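Local coordinates for protein phenylalanine ammonia-lyase (Rhodosporidium toruloides, PDB 1Y2M) that catalyses the non-oxidative deamination of L-phenylalanine and L-tyrosine to trans-cinnamic and p-coumaric acid, the committing step of phenylpropanoid pathways, at residues I540-K545 / L655-P660. Sequence-based numbering, arbitrary orientation.
Sequences IEFEFK and LSYLSP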
# COMPACT_ATOMS: atom_id res chain seq x y z
N ILE B 540 -30.49 -32.87 4.22
CA ILE B 540 -30.97 -33.59 5.42
C ILE B 540 -32.16 -32.87 6.07
O ILE B 540 -33.18 -33.49 6.40
CB ILE B 540 -29.82 -33.79 6.45
CG1 ILE B 540 -28.87 -34.83 5.92
CG2 ILE B 540 -30.34 -34.21 7.79
CD1 ILE B 540 -27.49 -34.86 6.66
N GLU B 541 -32.05 -31.56 6.19
CA GLU B 541 -33.15 -30.75 6.70
C GLU B 541 -34.40 -30.93 5.85
O GLU B 541 -35.49 -31.14 6.37
CB GLU B 541 -32.77 -29.29 6.74
CG GLU B 541 -33.89 -28.35 7.12
CD GLU B 541 -33.49 -26.88 7.02
OE1 GLU B 541 -32.28 -26.55 7.06
OE2 GLU B 541 -34.39 -26.04 6.86
N PHE B 542 -34.23 -30.87 4.54
CA PHE B 542 -35.37 -31.07 3.64
C PHE B 542 -35.98 -32.46 3.74
O PHE B 542 -37.21 -32.60 3.77
CB PHE B 542 -34.94 -30.82 2.20
CG PHE B 542 -34.87 -29.35 1.83
CD1 PHE B 542 -34.89 -28.34 2.78
CD2 PHE B 542 -34.79 -28.99 0.50
CE1 PHE B 542 -34.80 -26.98 2.42
CE2 PHE B 542 -34.72 -27.66 0.12
CZ PHE B 542 -34.72 -26.66 1.07
N GLU B 543 -35.14 -33.50 3.82
CA GLU B 543 -35.66 -34.87 3.99
C GLU B 543 -36.43 -35.03 5.29
O GLU B 543 -37.50 -35.65 5.32
CB GLU B 543 -34.56 -35.93 3.94
CG GLU B 543 -33.90 -36.02 2.60
CD GLU B 543 -34.84 -36.48 1.53
OE1 GLU B 543 -35.44 -37.56 1.70
OE2 GLU B 543 -35.03 -35.76 0.54
N PHE B 544 -35.88 -34.43 6.35
CA PHE B 544 -36.53 -34.43 7.66
C PHE B 544 -37.92 -33.76 7.60
O PHE B 544 -38.92 -34.31 8.06
CB PHE B 544 -35.66 -33.68 8.66
CG PHE B 544 -36.30 -33.54 10.01
CD1 PHE B 544 -36.20 -34.52 10.95
CD2 PHE B 544 -36.96 -32.37 10.34
CE1 PHE B 544 -36.81 -34.37 12.19
CE2 PHE B 544 -37.60 -32.23 11.58
CZ PHE B 544 -37.49 -33.24 12.49
N LYS B 545 -37.97 -32.56 7.03
CA LYS B 545 -39.21 -31.80 6.93
C LYS B 545 -40.30 -32.58 6.14
O LYS B 545 -41.49 -32.50 6.47
CB LYS B 545 -38.95 -30.44 6.28
CG LYS B 545 -38.25 -29.48 7.20
CD LYS B 545 -37.93 -28.16 6.51
CE LYS B 545 -37.30 -27.17 7.51
NZ LYS B 545 -37.10 -25.81 6.91
N LEU B 655 -28.77 -34.53 -4.38
CA LEU B 655 -29.01 -34.70 -5.82
C LEU B 655 -30.47 -34.47 -6.17
O LEU B 655 -30.80 -34.26 -7.34
CB LEU B 655 -28.55 -36.09 -6.25
CG LEU B 655 -27.09 -36.36 -5.98
CD1 LEU B 655 -26.76 -37.81 -6.30
CD2 LEU B 655 -26.15 -35.45 -6.72
N SER B 656 -31.35 -34.55 -5.18
CA SER B 656 -32.80 -34.30 -5.36
C SER B 656 -33.18 -32.81 -5.49
O SER B 656 -34.28 -32.47 -5.96
CB SER B 656 -33.61 -34.88 -4.20
OG SER B 656 -33.54 -36.29 -4.19
N TYR B 657 -32.29 -31.92 -5.06
CA TYR B 657 -32.62 -30.53 -4.93
C TYR B 657 -31.70 -29.60 -5.67
O TYR B 657 -32.10 -28.48 -5.98
CB TYR B 657 -32.61 -30.14 -3.45
CG TYR B 657 -33.53 -30.99 -2.59
CD1 TYR B 657 -34.91 -30.88 -2.69
CD2 TYR B 657 -33.00 -31.90 -1.69
CE1 TYR B 657 -35.75 -31.68 -1.90
CE2 TYR B 657 -33.82 -32.72 -0.93
CZ TYR B 657 -35.17 -32.60 -1.03
OH TYR B 657 -35.97 -33.41 -0.24
N LEU B 658 -30.46 -30.03 -5.92
CA LEU B 658 -29.51 -29.15 -6.59
C LEU B 658 -30.01 -28.82 -7.99
O LEU B 658 -30.65 -29.66 -8.63
CB LEU B 658 -28.15 -29.82 -6.73
CG LEU B 658 -27.34 -29.85 -5.46
CD1 LEU B 658 -26.29 -30.89 -5.56
CD2 LEU B 658 -26.74 -28.56 -5.21
N SER B 659 -29.62 -27.64 -8.48
CA SER B 659 -29.72 -27.34 -9.91
C SER B 659 -29.03 -28.39 -10.68
O SER B 659 -28.00 -28.85 -10.23
CB SER B 659 -28.97 -26.05 -10.27
OG SER B 659 -29.86 -25.00 -10.09
N PRO B 660 -29.51 -28.70 -11.90
CA PRO B 660 -28.73 -29.63 -12.70
C PRO B 660 -27.31 -29.18 -13.01
O PRO B 660 -26.45 -30.03 -13.22
CB PRO B 660 -29.54 -29.73 -14.00
CG PRO B 660 -30.43 -28.58 -14.02
CD PRO B 660 -30.75 -28.30 -12.58
O HOH W 1 -34.49 -37.16 -1.76
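With CG anti to its carbonyl carbon (chi1 -56°), Tyr657 reaches from the loop between helices 619-646 and 662-672 toward helix 506-560, where Phe542 and Glu543 receive it. Phe542 has its first torsion in the same well and meets one face of the tyrosine ring. Its CD2 sits over the ring centre, 3.7 Å from Tyr657 CD1. The two ring planes stand at 89° with centroids 5.0 Å apart, a T-shaped pair in which the edge of Phe542 points into the face of Tyr657. Nearer the helix backbone, Phe542 CB packs 3.7 Å from Tyr657 CZ, so phenylalanine suits this place by offering both a methylene and a ring edge. On the tyrosine's opposite face, toward its rim, lies CB of the neighbouring Ser656.

Tyrosine suits its place by joining a ring face to a hydroxyl donor, and glutamate by being long enough to bend an acceptor round to it. Glu543 leaves the helix pointing neither at the loop nor away from it, but a bend at chi2 (-65°) swings its carboxylate in, and Tyr657 OH donates to Glu543 OE2 at 2.6 Å. The hydroxyl arrives on the anti side of that oxygen, tilted out of the carboxylate plane. Glu543 OE2 also accepts from a water at 2.7 Å; the same water lies 2.8 Å from Ser656 OG, a second link between helix and loop. A phenylalanine in place of Tyr657 lacks the hydroxyl and would probably leave Glu543 OE2 without its direct bond to the loop.

Phe341 meets both aromatic rings, and Lys546 forms a salt bridge with Glu543 OE2. Far from the annotated sites, the contact fastens loop to long helix: an aromatic face takes up hydrocarbon, while the carboxylate's negative charge probably strengthens the short hydroxyl bond and is probably offset in part by Lys546.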